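Paenibacillus xanthan lyase (Paenibacillus, PDB 6F2P) cleaves the bacterial polysaccharide xanthan, probably by the beta-elimination chemistry of polysaccharide lyase family 8. Local coordinates at residues N432-G437 / A507-V512; A568-R573 / T601-H606; I725-T730 / G756-P761. All blocks are in the same frame, centred on the assembly; numbering follows the deposited sequence.

Contact 1. Residues N432-G437 / A507-V512; sequences NYRLPG and ATETIV
Arg-434 holds the carboxylate of Glu-509 side-on, with two nitrogens meeting two oxygens. NE donates to OE2 of Glu-509 over 3.0 Å in a nearly straight bond (167°), and OE2 lies in the guanidinium plane. The second bond runs from Arg-434 NH2 to Glu-509 OE1 at 2.9 Å and is more tilted. Both oxygens are met on their syn side, although the two flat groups are turned 37° from each other. Arg-434 leaves its backbone with CG anti to the carbonyl carbon (chi1 -68°), Glu-509 does likewise, and both chains then run extended, which brings the charged ends together. A water lies between Tyr-433 O and Glu-509 OE2, 2.9 Å from the first and 3.0 Å from the second.

Toward Gly-437 the contact passes to backbone. Gly-437 N donates to Ile-511 O at 2.6 Å, just before the loop enters strand 439-441, the neighbour of strand 508-516. Gly-437 has a positive phi, where a side chain would press on the preceding carbonyl oxygen. Between the two polar ends lies Ile-511, whose CD1 packs 3.7 Å from Arg-434 CG, the two side chains crossing at about a right angle. Its CB lies 3.3 Å from Leu-435 O. Leu-435 and Pro-436 turn their own side chains the other way, onto strand 411-415.

An alanine at Arg-434 would strip Glu-509 of its paired donors and is likely to leave a buried carboxylate poorly compensated, and Ile-511 CD1 without the CG methylene beside it. The chemistry is thus that of a buried, charge-matched tie, joining an irregular loop of the super-sandwich region to its sheet.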
ATOM      1  N   ASN A 432      17.603   1.761  20.743  1.00 15.96           N
ATOM      2  CA  ASN A 432      16.627   2.297  19.795  1.00 13.70           C
ATOM      3  C   ASN A 432      17.239   3.144  18.684  1.00 14.81           C
ATOM      4  O   ASN A 432      16.525   3.627  17.804  1.00 14.14           O
ATOM      5  CB  ASN A 432      15.538   3.095  20.517  1.00 15.55           C
ATOM      6  CG  ASN A 432      14.532   2.205  21.210  1.00 19.45           C
ATOM      7  OD1 ASN A 432      14.629   1.959  22.411  1.00 23.37           O
ATOM      8  ND2 ASN A 432      13.564   1.704  20.452  1.00 17.87           N
ATOM      9  N   TYR A 433      18.554   3.329  18.729  1.00 14.90           N
ATOM     10  CA  TYR A 433      19.254   3.995  17.635  1.00 19.36           C
ATOM     11  C   TYR A 433      19.644   2.986  16.551  1.00 18.36           C
ATOM     12  O   TYR A 433      20.024   3.364  15.441  1.00 16.10           O
ATOM     13  CB  TYR A 433      20.490   4.730  18.147  1.00 18.30           C
ATOM     14  CG  TYR A 433      20.193   5.845  19.130  1.00 22.51           C
ATOM     15  CD1 TYR A 433      19.637   7.046  18.707  1.00 22.74           C
ATOM     16  CD2 TYR A 433      20.489   5.705  20.480  1.00 25.59           C
ATOM     17  CE1 TYR A 433      19.369   8.066  19.605  1.00 27.31           C
ATOM     18  CE2 TYR A 433      20.228   6.715  21.382  1.00 21.39           C
ATOM     19  CZ  TYR A 433      19.668   7.896  20.945  1.00 25.88           C
ATOM     20  OH  TYR A 433      19.406   8.909  21.851  1.00 26.87           O
ATOM     21  N   ARG A 434      19.522   1.703  16.885  1.00 14.14           N
ATOM     22  CA  ARG A 434      19.905   0.614  15.998  1.00 11.48           C
ATOM     23  C   ARG A 434      18.847  -0.474  15.936  1.00 12.84           C
ATOM     24  O   ARG A 434      19.124  -1.634  16.260  1.00 11.61           O
ATOM     25  CB  ARG A 434      21.224  -0.005  16.461  1.00 13.51           C
ATOM     26  CG  ARG A 434      22.412   0.928  16.294  1.00 20.39           C
ATOM     27  CD  ARG A 434      23.729   0.233  16.593  1.00 20.55           C
ATOM     28  NE  ARG A 434      24.856   1.071  16.189  1.00 24.08           N
ATOM     29  CZ  ARG A 434      26.060   1.036  16.754  1.00 21.95           C
ATOM     30  NH1 ARG A 434      26.295   0.202  17.754  1.00 18.57           N
ATOM     31  NH2 ARG A 434      27.027   1.833  16.316  1.00 16.09           N
ATOM     32  N   LEU A 435      17.639  -0.101  15.520  1.00 11.65           N
ATOM     33  CA  LEU A 435      16.560  -1.062  15.312  1.00 10.25           C
ATOM     34  C   LEU A 435      16.771  -1.878  14.017  1.00 15.44           C
ATOM     35  O   LEU A 435      17.178  -1.330  12.980  1.00 15.06           O
ATOM     36  CB  LEU A 435      15.219  -0.333  15.277  1.00 11.05           C
ATOM     37  CG  LEU A 435      14.826   0.352  16.586  1.00 13.69           C
ATOM     38  CD1 LEU A 435      13.481   1.073  16.471  1.00 11.28           C
ATOM     39  CD2 LEU A 435      14.801  -0.675  17.706  1.00  9.54           C
ATOM     40  N   PRO A 436      16.483  -3.195  14.068  1.00 13.54           N
ATOM     41  CA  PRO A 436      16.787  -4.111  12.954  1.00 12.08           C
ATOM     42  C   PRO A 436      16.205  -3.668  11.618  1.00 15.36           C
ATOM     43  O   PRO A 436      15.081  -3.159  11.552  1.00 16.79           O
ATOM     44  CB  PRO A 436      16.135  -5.423  13.384  1.00 11.78           C
ATOM     45  CG  PRO A 436      16.060  -5.335  14.889  1.00 14.27           C
ATOM     46  CD  PRO A 436      15.836  -3.885  15.199  1.00 11.13           C
ATOM     47  N   GLY A 437      16.987  -3.843  10.561  1.00 12.75           N
ATOM     48  CA  GLY A 437      16.513  -3.593   9.214  1.00 12.64           C
ATOM     49  C   GLY A 437      16.657  -2.155   8.772  1.00 12.83           C
ATOM     50  O   GLY A 437      16.742  -1.878   7.577  1.00 12.91           O
ATOM     51  N   ALA A 507      28.285   9.293  10.468  1.00 22.15           N
ATOM     52  CA  ALA A 507      28.404   7.910  10.017  1.00 18.44           C
ATOM     53  C   ALA A 507      27.025   7.272   9.830  1.00 19.70           C
ATOM     54  O   ALA A 507      26.175   7.320  10.722  1.00 22.77           O
ATOM     55  CB  ALA A 507      29.224   7.107  11.001  1.00 13.25           C
ATOM     56  N   THR A 508      26.816   6.679   8.663  1.00 14.74           N
ATOM     57  CA  THR A 508      25.525   6.113   8.313  1.00 15.01           C
ATOM     58  C   THR A 508      25.542   4.590   8.490  1.00 16.91           C
ATOM     59  O   THR A 508      26.510   3.921   8.130  1.00 17.11           O
ATOM     60  CB  THR A 508      25.143   6.519   6.880  1.00 16.21           C
ATOM     61  OG1 THR A 508      25.131   7.951   6.796  1.00 17.34           O
ATOM     62  CG2 THR A 508      23.768   5.984   6.493  1.00 17.48           C
ATOM     63  N   GLU A 509      24.478   4.045   9.068  1.00 17.12           N
ATOM     64  CA  GLU A 509      24.456   2.626   9.411  1.00 16.20           C
ATOM     65  C   GLU A 509      23.211   1.915   8.895  1.00 18.13           C
ATOM     66  O   GLU A 509      22.140   2.512   8.776  1.00 16.00           O
ATOM     67  CB  GLU A 509      24.532   2.446  10.929  1.00 18.69           C
ATOM     68  CG  GLU A 509      25.758   3.053  11.579  1.00 22.51           C
ATOM     69  CD  GLU A 509      25.768   2.888  13.087  1.00 24.86           C
ATOM     70  OE1 GLU A 509      26.869   2.948  13.682  1.00 30.12           O
ATOM     71  OE2 GLU A 509      24.684   2.698  13.679  1.00 19.60           O
ATOM     72  N   THR A 510      23.364   0.631   8.591  1.00 18.63           N
ATOM     73  CA  THR A 510      22.222  -0.223   8.281  1.00 16.19           C
ATOM     74  C   THR A 510      22.246  -1.419   9.219  1.00 15.63           C
ATOM     75  O   THR A 510      23.232  -2.157   9.262  1.00 13.33           O
ATOM     76  CB  THR A 510      22.251  -0.707   6.826  1.00 15.33           C
ATOM     77  OG1 THR A 510      21.874   0.376   5.961  1.00 15.99           O
ATOM     78  CG2 THR A 510      21.289  -1.890   6.628  1.00 10.16           C
ATOM     79  N   ILE A 511      21.168  -1.604   9.978  1.00 10.39           N
ATOM     80  CA  ILE A 511      21.175  -2.618  11.022  1.00 12.92           C
ATOM     81  C   ILE A 511      20.687  -3.958  10.507  1.00 16.74           C
ATOM     82  O   ILE A 511      19.539  -4.084  10.080  1.00 16.90           O
ATOM     83  CB  ILE A 511      20.317  -2.208  12.233  1.00 16.25           C
ATOM     84  CG1 ILE A 511      20.608  -0.756  12.639  1.00 13.56           C
ATOM     85  CG2 ILE A 511      20.538  -3.177  13.383  1.00 11.38           C
ATOM     86  CD1 ILE A 511      22.073  -0.451  12.856  1.00 10.36           C
ATOM     87  N   VAL A 512      21.561  -4.959  10.541  1.00 16.66           N
ATOM     88  CA  VAL A 512      21.168  -6.294  10.106  1.00 19.54           C
ATOM     89  C   VAL A 512      20.385  -7.002  11.203  1.00 18.50           C
ATOM     90  O   VAL A 512      19.364  -7.650  10.945  1.00 21.92           O
ATOM     91  CB  VAL A 512      22.381  -7.162   9.711  1.00 16.82           C
ATOM     92  CG1 VAL A 512      21.971  -8.622   9.572  1.00 13.81           C
ATOM     93  CG2 VAL A 512      22.989  -6.667   8.423  1.00 14.12           C
TER
HETATM   94  O   HOH W   1      22.818   4.297  15.479  1.00 22.50           O

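Contact 2. Residues A568-R573 / T601-H606; sequences AVKGLR and TLWFDH
Lys-570 sets its CB over the centre of the six-membered ring of Trp-603, 3.7 Å from the centroid and only 14° off the ring normal, a clear CH-pi contact. Farther out, Lys-570 CD passes 3.8 Å from Trp-603 NE1, so the aliphatic part of the lysine runs obliquely across the indole. Trp-603 reaches this place because its CG sits between the backbone N and the carbonyl carbon (chi1 73°), which folds the ring over toward the neighbouring strand. Leu-572 CB meets the ring at its edge, 4.0 Å from CZ3 of Trp-603. The indole's other face receives the guanidinium of Arg-434 in a cation-pi contact.

On the opposite side of the sheet Val-569 forks between two partners: CG2 lies 4.1 Å from Phe-604 CE1, while CG1 touches CB of Leu-602. Gly-571 lies across from Leu-602 in a non-hydrogen-bonded pair, and Leu-602 CD2 packs near its CA.

The backbones are antiparallel and markedly twisted, their short axes 4.7 Å apart at closest approach and 141° apart in direction. Lys-570 with Trp-603 and Leu-572 with Thr-601 are hydrogen-bonded pairs, each closed by two N-H to O bonds.

At the polar edge the extended lysine chain ends in a salt bridge: NZ to Asp-605 OD2, 3.0 Å, taken on the anti lone pair of that oxygen. The other carboxylate oxygen, OD1, accepts from Gly-607 N, which fixes how the group is turned. One long side chain therefore does double duty, packing its methylenes on an aromatic face and pairing its ammonium two residues farther along the partner strand. The arrangement joins neighbouring inner strands of an antiparallel super-sandwich sheet, and the indole, held between an aliphatic chain and a cation, links this pairing to the loop beyond.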
ATOM      1  N   ALA A 568      31.716  -6.287   5.258  1.00 14.51           N
ATOM      2  CA  ALA A 568      32.271  -5.843   6.529  1.00 18.85           C
ATOM      3  C   ALA A 568      31.121  -5.628   7.516  1.00 16.87           C
ATOM      4  O   ALA A 568      30.387  -4.637   7.422  1.00 13.14           O
ATOM      5  CB  ALA A 568      33.068  -4.562   6.346  1.00 12.00           C
ATOM      6  N   VAL A 569      30.969  -6.566   8.447  1.00 14.36           N
ATOM      7  CA  VAL A 569      29.893  -6.527   9.436  1.00 20.62           C
ATOM      8  C   VAL A 569      30.406  -6.251  10.857  1.00 21.15           C
ATOM      9  O   VAL A 569      31.159  -7.050  11.412  1.00 22.45           O
ATOM     10  CB  VAL A 569      29.125  -7.865   9.472  1.00 17.35           C
ATOM     11  CG1 VAL A 569      27.887  -7.747  10.356  1.00 13.62           C
ATOM     12  CG2 VAL A 569      28.762  -8.310   8.069  1.00 17.35           C
ATOM     13  N   LYS A 570      29.983  -5.135  11.447  1.00 19.30           N
ATOM     14  CA  LYS A 570      30.295  -4.847  12.852  1.00 23.18           C
ATOM     15  C   LYS A 570      29.396  -5.645  13.790  1.00 18.62           C
ATOM     16  O   LYS A 570      28.215  -5.849  13.510  1.00 19.49           O
ATOM     17  CB  LYS A 570      30.174  -3.347  13.145  1.00 15.92           C
ATOM     18  CG  LYS A 570      31.142  -2.502  12.338  1.00 16.71           C
ATOM     19  CD  LYS A 570      31.130  -1.057  12.780  1.00 24.34           C
ATOM     20  CE  LYS A 570      32.230  -0.271  12.085  1.00 24.44           C
ATOM     21  NZ  LYS A 570      32.378   1.093  12.656  1.00 26.59           N
ATOM     22  N   GLY A 571      29.963  -6.100  14.901  1.00 19.97           N
ATOM     23  CA  GLY A 571      29.237  -6.928  15.845  1.00 17.82           C
ATOM     24  C   GLY A 571      29.433  -6.471  17.277  1.00 28.71           C
ATOM     25  O   GLY A 571      30.495  -5.952  17.636  1.00 29.81           O
ATOM     26  N   LEU A 572      28.405  -6.658  18.099  1.00 25.25           N
ATOM     27  CA  LEU A 572      28.463  -6.259  19.496  1.00 17.65           C
ATOM     28  C   LEU A 572      27.561  -7.143  20.345  1.00 23.13           C
ATOM     29  O   LEU A 572      26.351  -7.202  20.121  1.00 29.99           O
ATOM     30  CB  LEU A 572      28.046  -4.799  19.647  1.00 15.14           C
ATOM     31  CG  LEU A 572      27.908  -4.285  21.087  1.00 23.47           C
ATOM     32  CD1 LEU A 572      29.227  -4.383  21.851  1.00 21.93           C
ATOM     33  CD2 LEU A 572      27.403  -2.854  21.116  1.00 19.82           C
ATOM     34  N   ARG A 573      28.156  -7.843  21.307  1.00 19.72           N
ATOM     35  CA  ARG A 573      27.397  -8.590  22.301  1.00 17.68           C
ATOM     36  C   ARG A 573      27.511  -7.870  23.654  1.00 21.99           C
ATOM     37  O   ARG A 573      28.580  -7.831  24.253  1.00 20.62           O
ATOM     38  CB  ARG A 573      27.921 -10.022  22.399  1.00 15.12           C
ATOM     39  CG  ARG A 573      27.126 -10.898  23.334  1.00 20.89           C
ATOM     40  CD  ARG A 573      27.867 -12.171  23.657  1.00 20.36           C
ATOM     41  NE  ARG A 573      28.194 -12.927  22.458  1.00 24.41           N
ATOM     42  CZ  ARG A 573      27.514 -13.987  22.034  1.00 23.12           C
ATOM     43  NH1 ARG A 573      26.461 -14.416  22.723  1.00 19.14           N
ATOM     44  NH2 ARG A 573      27.891 -14.618  20.925  1.00 22.80           N
ATOM     45  N   THR A 601      24.055  -7.413  18.352  1.00 18.90           N
ATOM     46  CA  THR A 601      23.802  -6.407  17.332  1.00 19.02           C
ATOM     47  C   THR A 601      24.766  -6.556  16.155  1.00 19.82           C
ATOM     48  O   THR A 601      25.986  -6.550  16.342  1.00 21.67           O
ATOM     49  CB  THR A 601      23.958  -5.009  17.933  1.00 17.29           C
ATOM     50  OG1 THR A 601      23.269  -4.962  19.182  1.00 16.50           O
ATOM     51  CG2 THR A 601      23.380  -3.956  17.011  1.00 16.88           C
ATOM     52  N   LEU A 602      24.220  -6.704  14.948  1.00 21.01           N
ATOM     53  CA  LEU A 602      25.031  -6.796  13.736  1.00 15.55           C
ATOM     54  C   LEU A 602      24.638  -5.662  12.794  1.00 15.91           C
ATOM     55  O   LEU A 602      23.449  -5.407  12.606  1.00 18.17           O
ATOM     56  CB  LEU A 602      24.806  -8.144  13.049  1.00 14.63           C
ATOM     57  CG  LEU A 602      24.948  -9.414  13.900  1.00 18.01           C
ATOM     58  CD1 LEU A 602      24.547 -10.644  13.111  1.00 16.50           C
ATOM     59  CD2 LEU A 602      26.360  -9.574  14.426  1.00 14.67           C
ATOM     60  N   TRP A 603      25.617  -4.974  12.205  1.00 12.43           N
ATOM     61  CA  TRP A 603      25.288  -3.890  11.279  1.00 14.20           C
ATOM     62  C   TRP A 603      26.362  -3.528  10.242  1.00 15.78           C
ATOM     63  O   TRP A 603      27.491  -4.003  10.297  1.00 16.88           O
ATOM     64  CB  TRP A 603      24.838  -2.642  12.042  1.00 14.66           C
ATOM     65  CG  TRP A 603      25.929  -1.878  12.754  1.00 17.93           C
ATOM     66  CD1 TRP A 603      26.502  -0.706  12.353  1.00 19.77           C
ATOM     67  CD2 TRP A 603      26.547  -2.214  14.006  1.00 16.08           C
ATOM     68  NE1 TRP A 603      27.444  -0.298  13.267  1.00 21.70           N
ATOM     69  CE2 TRP A 603      27.490  -1.208  14.291  1.00 18.67           C
ATOM     70  CE3 TRP A 603      26.395  -3.271  14.913  1.00 19.68           C
ATOM     71  CZ2 TRP A 603      28.279  -1.228  15.442  1.00 16.13           C
ATOM     72  CZ3 TRP A 603      27.187  -3.291  16.052  1.00 17.76           C
ATOM     73  CH2 TRP A 603      28.111  -2.272  16.307  1.00 13.88           C
ATOM     74  N   PHE A 604      25.970  -2.696   9.282  1.00 13.89           N
ATOM     75  CA  PHE A 604      26.880  -2.166   8.280  1.00 14.21           C
ATOM     76  C   PHE A 604      27.190  -0.715   8.592  1.00 21.91           C
ATOM     77  O   PHE A 604      26.316   0.040   9.040  1.00 21.64           O
ATOM     78  CB  PHE A 604      26.256  -2.208   6.883  1.00 15.93           C
ATOM     79  CG  PHE A 604      25.872  -3.584   6.413  1.00 18.19           C
ATOM     80  CD1 PHE A 604      26.829  -4.569   6.243  1.00 14.39           C
ATOM     81  CD2 PHE A 604      24.554  -3.876   6.094  1.00 15.62           C
ATOM     82  CE1 PHE A 604      26.474  -5.831   5.791  1.00 19.55           C
ATOM     83  CE2 PHE A 604      24.193  -5.140   5.631  1.00 15.79           C
ATOM     84  CZ  PHE A 604      25.153  -6.116   5.485  1.00 18.49           C
ATOM     85  N   ASP A 605      28.427  -0.314   8.329  1.00 24.25           N
ATOM     86  CA  ASP A 605      28.803   1.081   8.456  1.00 16.67           C
ATOM     87  C   ASP A 605      29.162   1.615   7.087  1.00 18.34           C
ATOM     88  O   ASP A 605      30.204   1.270   6.540  1.00 19.73           O
ATOM     89  CB  ASP A 605      29.986   1.232   9.415  1.00 19.49           C
ATOM     90  CG  ASP A 605      30.329   2.694   9.713  1.00 22.52           C
ATOM     91  OD1 ASP A 605      30.032   3.601   8.888  1.00 15.67           O
ATOM     92  OD2 ASP A 605      30.913   2.934  10.789  1.00 23.04           O
ATOM     93  N   HIS A 606      28.300   2.473   6.549  1.00 20.90           N
ATOM     94  CA  HIS A 606      28.523   3.090   5.243  1.00 16.32           C
ATOM     95  C   HIS A 606      29.414   4.321   5.323  1.00 20.26           C
ATOM     96  O   HIS A 606      29.660   4.980   4.309  1.00 27.15           O
ATOM     97  CB  HIS A 606      27.190   3.478   4.602  1.00 18.07           C
ATOM     98  CG  HIS A 606      26.177   2.379   4.613  1.00 19.95           C
ATOM     99  ND1 HIS A 606      26.216   1.322   3.730  1.00 17.59           N
ATOM    100  CD2 HIS A 606      25.103   2.164   5.411  1.00 20.35           C
ATOM    101  CE1 HIS A 606      25.206   0.504   3.980  1.00 19.07           C
ATOM    102  NE2 HIS A 606      24.519   0.993   4.998  1.00 21.10           N
TER

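Contact 3. Residues I725-T730 / G756-P761; sequences IQYYPT and GSNPSP
Where Gln-726 and Asn-758 pass, their CA atoms 5.5 Å apart, the two chains run in roughly opposed directions, 144° between them. The amide of Asn-758 does most of the binding. Its OD1 takes two backbone donors: Tyr-728 N at 3.1 Å, in the carbonyl plane on a lone pair, and Tyr-727 N at 2.9 Å, from above that plane. Its ND2 returns a bond to Tyr-728 O at 2.8 Å, so three bonds fix the amide's rotation. The ring of Tyr-728 lies with one face over this amide, the planes 34° apart, and its OH donates to Gly-756 O at 2.8 Å, in the ring plane. Tyr-727 packs its CE2 against Pro-759 CD at 3.5 Å and turns a ring edge to Ser-757 O. Gln-726 NE2 bonds Thr-730 O within the turn, and a water spans Ile-725 O and Ser-760 O. Opposite Lys-732 the strand carries an extra residue, Ile-725 and Gln-726 together making a classic beta bulge at the end of the hairpin of strands 722-726 and 731-736; this turn, with a cis peptide before Pro-729, is met by the proline-rich loop leading to strand 768-769.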
ATOM      1  N   ILE A 725      -0.888  -6.873 -24.850  1.00 18.85           N
ATOM      2  CA  ILE A 725      -0.467  -6.192 -26.070  1.00 22.14           C
ATOM      3  C   ILE A 725       0.167  -7.153 -27.069  1.00 22.40           C
ATOM      4  O   ILE A 725      -0.005  -7.002 -28.281  1.00 24.58           O
ATOM      5  CB  ILE A 725       0.489  -5.034 -25.750  1.00 20.27           C
ATOM      6  CG1 ILE A 725      -0.228  -4.016 -24.866  1.00 14.76           C
ATOM      7  CG2 ILE A 725       1.001  -4.371 -27.025  1.00 15.59           C
ATOM      8  CD1 ILE A 725       0.581  -2.779 -24.610  1.00 24.08           C
ATOM      9  N   GLN A 726       0.870  -8.159 -26.558  1.00 20.75           N
ATOM     10  CA  GLN A 726       1.497  -9.141 -27.424  1.00 20.25           C
ATOM     11  C   GLN A 726       1.823 -10.432 -26.692  1.00 21.16           C
ATOM     12  O   GLN A 726       2.107 -10.412 -25.504  1.00 27.61           O
ATOM     13  CB  GLN A 726       2.777  -8.556 -28.010  1.00 20.68           C
ATOM     14  CG  GLN A 726       3.418  -9.423 -29.062  1.00 22.61           C
ATOM     15  CD  GLN A 726       4.693  -8.821 -29.573  1.00 25.60           C
ATOM     16  OE1 GLN A 726       4.700  -8.118 -30.585  1.00 30.31           O
ATOM     17  NE2 GLN A 726       5.784  -9.072 -28.864  1.00 25.51           N
ATOM     18  N   TYR A 727       1.788 -11.552 -27.412  1.00 27.59           N
ATOM     19  CA  TYR A 727       2.192 -12.847 -26.873  1.00 24.10           C
ATOM     20  C   TYR A 727       3.584 -13.262 -27.347  1.00 24.51           C
ATOM     21  O   TYR A 727       4.411 -13.712 -26.556  1.00 22.36           O
ATOM     22  CB  TYR A 727       1.195 -13.923 -27.292  1.00 24.42           C
ATOM     23  CG  TYR A 727      -0.197 -13.670 -26.793  1.00 30.43           C
ATOM     24  CD1 TYR A 727      -0.456 -13.568 -25.432  1.00 28.86           C
ATOM     25  CD2 TYR A 727      -1.257 -13.541 -27.677  1.00 23.72           C
ATOM     26  CE1 TYR A 727      -1.735 -13.342 -24.964  1.00 28.12           C
ATOM     27  CE2 TYR A 727      -2.538 -13.314 -27.223  1.00 26.96           C
ATOM     28  CZ  TYR A 727      -2.773 -13.211 -25.865  1.00 34.86           C
ATOM     29  OH  TYR A 727      -4.049 -12.977 -25.405  1.00 39.59           O
ATOM     30  N   TYR A 728       3.830 -13.126 -28.645  1.00 24.76           N
ATOM     31  CA  TYR A 728       5.100 -13.540 -29.227  1.00 23.07           C
ATOM     32  C   TYR A 728       5.594 -12.499 -30.233  1.00 20.90           C
ATOM     33  O   TYR A 728       4.793 -11.784 -30.825  1.00 27.95           O
ATOM     34  CB  TYR A 728       4.965 -14.928 -29.866  1.00 27.87           C
ATOM     35  CG  TYR A 728       3.760 -15.094 -30.780  1.00 37.66           C
ATOM     36  CD1 TYR A 728       3.769 -14.592 -32.082  1.00 32.22           C
ATOM     37  CD2 TYR A 728       2.622 -15.769 -30.348  1.00 36.50           C
ATOM     38  CE1 TYR A 728       2.674 -14.744 -32.918  1.00 30.68           C
ATOM     39  CE2 TYR A 728       1.519 -15.930 -31.184  1.00 31.70           C
ATOM     40  CZ  TYR A 728       1.554 -15.415 -32.463  1.00 35.99           C
ATOM     41  OH  TYR A 728       0.468 -15.572 -33.292  1.00 37.78           O
ATOM     42  N   PRO A 729       6.915 -12.384 -30.416  1.00 19.53           N
ATOM     43  CA  PRO A 729       7.997 -13.173 -29.813  1.00 23.33           C
ATOM     44  C   PRO A 729       8.253 -12.836 -28.336  1.00 23.83           C
ATOM     45  O   PRO A 729       8.965 -13.583 -27.663  1.00 25.09           O
ATOM     46  CB  PRO A 729       9.210 -12.786 -30.656  1.00 14.47           C
ATOM     47  CG  PRO A 729       8.937 -11.370 -31.030  1.00 21.48           C
ATOM     48  CD  PRO A 729       7.441 -11.290 -31.256  1.00 16.07           C
ATOM     49  N   THR A 730       7.696 -11.733 -27.843  1.00 18.82           N
ATOM     50  CA  THR A 730       7.813 -11.401 -26.421  1.00 22.89           C
ATOM     51  C   THR A 730       6.481 -10.969 -25.812  1.00 23.22           C
ATOM     52  O   THR A 730       5.636 -10.378 -26.496  1.00 24.30           O
ATOM     53  CB  THR A 730       8.868 -10.300 -26.168  1.00 23.13           C
ATOM     54  OG1 THR A 730       8.554  -9.135 -26.944  1.00 20.40           O
ATOM     55  CG2 THR A 730      10.246 -10.782 -26.548  1.00 26.94           C
ATOM     56  N   GLY A 756      -1.769 -18.966 -30.244  1.00 31.22           N
ATOM     57  CA  GLY A 756      -2.973 -18.283 -30.670  1.00 30.90           C
ATOM     58  C   GLY A 756      -2.564 -17.027 -31.403  1.00 28.52           C
ATOM     59  O   GLY A 756      -1.387 -16.830 -31.698  1.00 29.08           O
ATOM     60  N   SER A 757      -3.526 -16.161 -31.690  1.00 32.13           N
ATOM     61  CA  SER A 757      -3.221 -14.941 -32.421  1.00 29.65           C
ATOM     62  C   SER A 757      -2.769 -13.823 -31.493  1.00 32.26           C
ATOM     63  O   SER A 757      -3.339 -13.628 -30.419  1.00 34.69           O
ATOM     64  CB  SER A 757      -4.432 -14.487 -33.236  1.00 30.44           C
ATOM     65  OG  SER A 757      -4.697 -15.385 -34.303  1.00 42.36           O
ATOM     66  N   ASN A 758      -1.737 -13.096 -31.908  1.00 29.93           N
ATOM     67  CA  ASN A 758      -1.348 -11.875 -31.217  1.00 26.33           C
ATOM     68  C   ASN A 758      -2.483 -10.876 -31.284  1.00 27.12           C
ATOM     69  O   ASN A 758      -3.153 -10.778 -32.310  1.00 29.34           O
ATOM     70  CB  ASN A 758      -0.113 -11.248 -31.860  1.00 19.43           C
ATOM     71  CG  ASN A 758       1.178 -11.775 -31.281  1.00 28.26           C
ATOM     72  OD1 ASN A 758       1.222 -12.219 -30.132  1.00 31.21           O
ATOM     73  ND2 ASN A 758       2.250 -11.713 -32.068  1.00 33.37           N
ATOM     74  N   PRO A 759      -2.701 -10.128 -30.191  1.00 27.87           N
ATOM     75  CA  PRO A 759      -3.689  -9.046 -30.196  1.00 26.82           C
ATOM     76  C   PRO A 759      -3.442  -8.076 -31.347  1.00 25.03           C
ATOM     77  O   PRO A 759      -2.299  -7.868 -31.767  1.00 23.72           O
ATOM     78  CB  PRO A 759      -3.449  -8.350 -28.853  1.00 21.78           C
ATOM     79  CG  PRO A 759      -2.926  -9.429 -27.983  1.00 25.80           C
ATOM     80  CD  PRO A 759      -2.049 -10.266 -28.878  1.00 26.17           C
ATOM     81  N   SER A 760      -4.514  -7.503 -31.875  1.00 25.06           N
ATOM     82  CA  SER A 760      -4.360  -6.526 -32.935  1.00 27.28           C
ATOM     83  C   SER A 760      -3.723  -5.298 -32.309  1.00 25.98           C
ATOM     84  O   SER A 760      -3.973  -4.996 -31.136  1.00 24.28           O
ATOM     85  CB  SER A 760      -5.714  -6.177 -33.557  1.00 27.66           C
ATOM     86  OG  SER A 760      -6.389  -7.343 -33.992  1.00 37.28           O
ATOM     87  N   PRO A 761      -2.879  -4.602 -33.079  1.00 22.97           N
ATOM     88  CA  PRO A 761      -2.301  -3.331 -32.635  1.00 20.05           C
ATOM     89  C   PRO A 761      -3.386  -2.399 -32.105  1.00 21.45           C
ATOM     90  O   PRO A 761      -4.509  -2.425 -32.593  1.00 28.46           O
ATOM     91  CB  PRO A 761      -1.651  -2.765 -33.910  1.00 24.16           C
ATOM     92  CG  PRO A 761      -2.065  -3.710 -35.055  1.00 19.69           C
ATOM     93  CD  PRO A 761      -2.380  -5.012 -34.402  1.00 26.26           C
TER
HETATM   94  O   HOH W   2      -1.345  -4.655 -29.693  1.00 21.27           O

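In the fold
Contacts 1 and 2 are buried and meet on one five-stranded antiparallel sheet of the super-sandwich region, their centres 9 Å apart. Strands 508-516 and 595-607 pair directly: Thr-510 O and Phe-604 N make a probable hydrogen bond, as do Thr-508 O and His-606 N. Both contacts carry a salt bridge, its acid buried in contact 1 and at a partly exposed edge in contact 2; contact 1 brings a loop onto the sheet, while contact 2 is regular strand pairing. Contact 3 is a surface contact, its centre 48 Å from that of contact 1. It has no charged pair; an asparagine amide reading loop backbone, with tyrosine and proline packing, takes that place.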